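Side-chain contact in UTP-glucose-1-phosphate uridylyltransferase 2 (Trypanosoma brucei, PDB 3GUE), which probably catalyses the formation of UDP-glucose and diphosphate from UTP and alpha-D-glucose 1-phosphate: residues 103-107 / 108-112. Numbering follows the deposited sequence.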
ATOM      1  N   ASN A 103      12.746   7.152 -16.347  1.00 29.74           N
ATOM      2  CA  ASN A 103      13.857   8.103 -16.487  1.00 30.67           C
ATOM      3  C   ASN A 103      15.012   7.992 -15.466  1.00 30.45           C
ATOM      4  O   ASN A 103      15.724   8.984 -15.205  1.00 30.94           O
ATOM      5  CB  ASN A 103      13.301   9.543 -16.472  1.00 31.94           C
ATOM      6  CG  ASN A 103      12.095   9.723 -17.391  1.00 33.59           C
ATOM      7  OD1 ASN A 103      11.029  10.171 -16.950  1.00 37.08           O
ATOM      8  ND2 ASN A 103      12.258   9.369 -18.675  1.00 34.45           N
ATOM      9  N   GLY A 104      15.201   6.817 -14.874  1.00 29.51           N
ATOM     10  CA  GLY A 104      16.113   6.694 -13.726  1.00 28.51           C
ATOM     11  C   GLY A 104      15.582   7.341 -12.450  1.00 27.59           C
ATOM     12  O   GLY A 104      16.304   7.489 -11.467  1.00 27.29           O
ATOM     13  N   GLN A 105      14.312   7.724 -12.464  1.00 26.62           N
ATOM     14  CA  GLN A 105      13.628   8.230 -11.261  1.00 26.58           C
ATOM     15  C   GLN A 105      12.914   7.088 -10.531  1.00 24.85           C
ATOM     16  O   GLN A 105      12.206   6.293 -11.145  1.00 25.41           O
ATOM     17  CB  GLN A 105      12.632   9.364 -11.610  1.00 26.74           C
ATOM     18  CG  GLN A 105      13.229  10.524 -12.456  1.00 28.92           C
ATOM     19  CD  GLN A 105      14.292  11.310 -11.715  1.00 30.62           C
ATOM     20  OE1 GLN A 105      15.458  10.915 -11.667  1.00 34.26           O
ATOM     21  NE2 GLN A 105      13.899  12.448 -11.152  1.00 31.98           N
ATOM     22  N   THR A 106      13.158   6.983  -9.234  1.00 23.42           N
ATOM     23  CA  THR A 106      12.508   5.974  -8.378  1.00 22.47           C
ATOM     24  C   THR A 106      11.153   6.521  -7.924  1.00 22.79           C
ATOM     25  O   THR A 106      10.807   7.667  -8.258  1.00 22.09           O
ATOM     26  CB  THR A 106      13.329   5.669  -7.116  1.00 21.10           C
ATOM     27  OG1 THR A 106      13.453   6.868  -6.352  1.00 21.36           O
ATOM     28  CG2 THR A 106      14.767   5.106  -7.458  1.00 22.86           C
ATOM     29  N   PHE A 107      10.428   5.730  -7.127  1.00 23.25           N
ATOM     30  CA  PHE A 107       9.132   6.143  -6.558  1.00 24.38           C
ATOM     31  C   PHE A 107       9.449   7.347  -5.648  1.00 25.14           C
ATOM     32  O   PHE A 107       8.686   8.305  -5.587  1.00 24.61           O
ATOM     33  CB  PHE A 107       8.479   5.026  -5.713  1.00 24.30           C
ATOM     34  CG  PHE A 107       7.754   3.931  -6.512  1.00 23.17           C
ATOM     35  CD1 PHE A 107       6.396   4.042  -6.813  1.00 20.32           C
ATOM     36  CD2 PHE A 107       8.427   2.776  -6.913  1.00 25.59           C
ATOM     37  CE1 PHE A 107       5.731   3.035  -7.532  1.00 23.54           C
ATOM     38  CE2 PHE A 107       7.771   1.760  -7.628  1.00 24.14           C
ATOM     39  CZ  PHE A 107       6.426   1.888  -7.936  1.00 23.23           C
ATOM     40  N   LEU A 108      10.613   7.306  -4.983  1.00 25.61           N
ATOM     41  CA  LEU A 108      10.954   8.307  -3.973  1.00 26.05           C
ATOM     42  C   LEU A 108      11.377   9.637  -4.589  1.00 24.88           C
ATOM     43  O   LEU A 108      11.119  10.698  -4.015  1.00 26.18           O
ATOM     44  CB  LEU A 108      11.995   7.761  -2.965  1.00 24.89           C
ATOM     45  CG  LEU A 108      12.248   8.520  -1.648  1.00 27.71           C
ATOM     46  CD1 LEU A 108      10.959   8.964  -0.899  1.00 30.80           C
ATOM     47  CD2 LEU A 108      13.128   7.659  -0.761  1.00 26.77           C
ATOM     48  N   ASP A 109      12.044   9.573  -5.745  1.00 25.96           N
ATOM     49  CA  ASP A 109      12.262  10.731  -6.622  1.00 25.75           C
ATOM     50  C   ASP A 109      10.952  11.438  -6.902  1.00 26.57           C
ATOM     51  O   ASP A 109      10.818  12.623  -6.595  1.00 26.27           O
ATOM     52  CB  ASP A 109      12.888  10.309  -7.957  1.00 26.16           C
ATOM     53  CG  ASP A 109      14.351  10.039  -7.842  1.00 25.26           C
ATOM     54  OD1 ASP A 109      15.080  10.954  -7.366  1.00 24.66           O
ATOM     55  OD2 ASP A 109      14.758   8.910  -8.211  1.00 24.40           O
ATOM     56  N   PHE A 110       9.992  10.711  -7.486  1.00 26.50           N
ATOM     57  CA  PHE A 110       8.640  11.257  -7.754  1.00 26.99           C
ATOM     58  C   PHE A 110       7.912  11.858  -6.538  1.00 26.44           C
ATOM     59  O   PHE A 110       7.353  12.944  -6.653  1.00 24.94           O
ATOM     60  CB  PHE A 110       7.770  10.270  -8.543  1.00 26.78           C
ATOM     61  CG  PHE A 110       8.150  10.177  -9.993  1.00 30.31           C
ATOM     62  CD1 PHE A 110       7.938  11.260 -10.842  1.00 31.07           C
ATOM     63  CD2 PHE A 110       8.736   9.010 -10.514  1.00 29.44           C
ATOM     64  CE1 PHE A 110       8.304  11.204 -12.202  1.00 31.84           C
ATOM     65  CE2 PHE A 110       9.096   8.934 -11.853  1.00 28.32           C
ATOM     66  CZ  PHE A 110       8.876  10.032 -12.713  1.00 30.25           C
ATOM     67  N   THR A 111       8.025  11.210  -5.370  1.00 26.07           N
ATOM     68  CA  THR A 111       7.484  11.732  -4.099  1.00 26.48           C
ATOM     69  C   THR A 111       8.168  13.042  -3.662  1.00 26.03           C
ATOM     70  O   THR A 111       7.481  13.993  -3.306  1.00 26.59           O
ATOM     71  CB  THR A 111       7.595  10.666  -2.944  1.00 26.58           C
ATOM     72  OG1 THR A 111       6.763   9.538  -3.240  1.00 24.15           O
ATOM     73  CG2 THR A 111       7.190  11.251  -1.592  1.00 26.41           C
ATOM     74  N   ALA A 112       9.503  13.072  -3.699  1.00 25.44           N
ATOM     75  CA  ALA A 112      10.279  14.278  -3.371  1.00 24.79           C
ATOM     76  C   ALA A 112      10.011  15.450  -4.326  1.00 24.50           C
ATOM     77  O   ALA A 112       9.967  16.611  -3.900  1.00 23.55           O
ATOM     78  CB  ALA A 112      11.778  13.983  -3.323  1.00 25.46           C
TER
HETATM   79  O   HOH W   1      17.112   7.977  -8.826  1.00 24.61           O
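T106 and D109 form a capping box at the start of helix 107-122, just after the short hairpin of strands 100-102 and 105-106. T106 is the N-cap. With chi1 at 61°, T106 OG1 faces the N-H groups of the first helical turn. T106 OG1 accepts a nearly straight bond from D109 N at 3.1 Å and a weak one from L108 N. D109 answers in the other direction. D109 OD2 takes T106 N on its anti lone pair, at 2.7 Å. The hydroxyl T106 OG1 reaches D109 OD2 from above the carboxylate plane, at 3.1 Å. A water that also binds G104 O donates to this oxygen, so three donors grip it. The other oxygen, OD1, is held by Y147 and by a salt bridge to K146. Both ends of the carboxylate are therefore fixed, and the nearby lysine probably favours the charged form.

Q105 bends at chi2 (-65°) and lays its amide flat against this carboxylate, the two planes 10° apart. The helical bonds begin at the cap itself: F110 N to T106 O, then T111 N to F107 O. The F107 side chain packs on V101, L223 and V375, close to D221, a predicted UTP-binding residue. The F110 ring lies obliquely beside Q105, with F110 CE2 3.6 Å from Q105 CB.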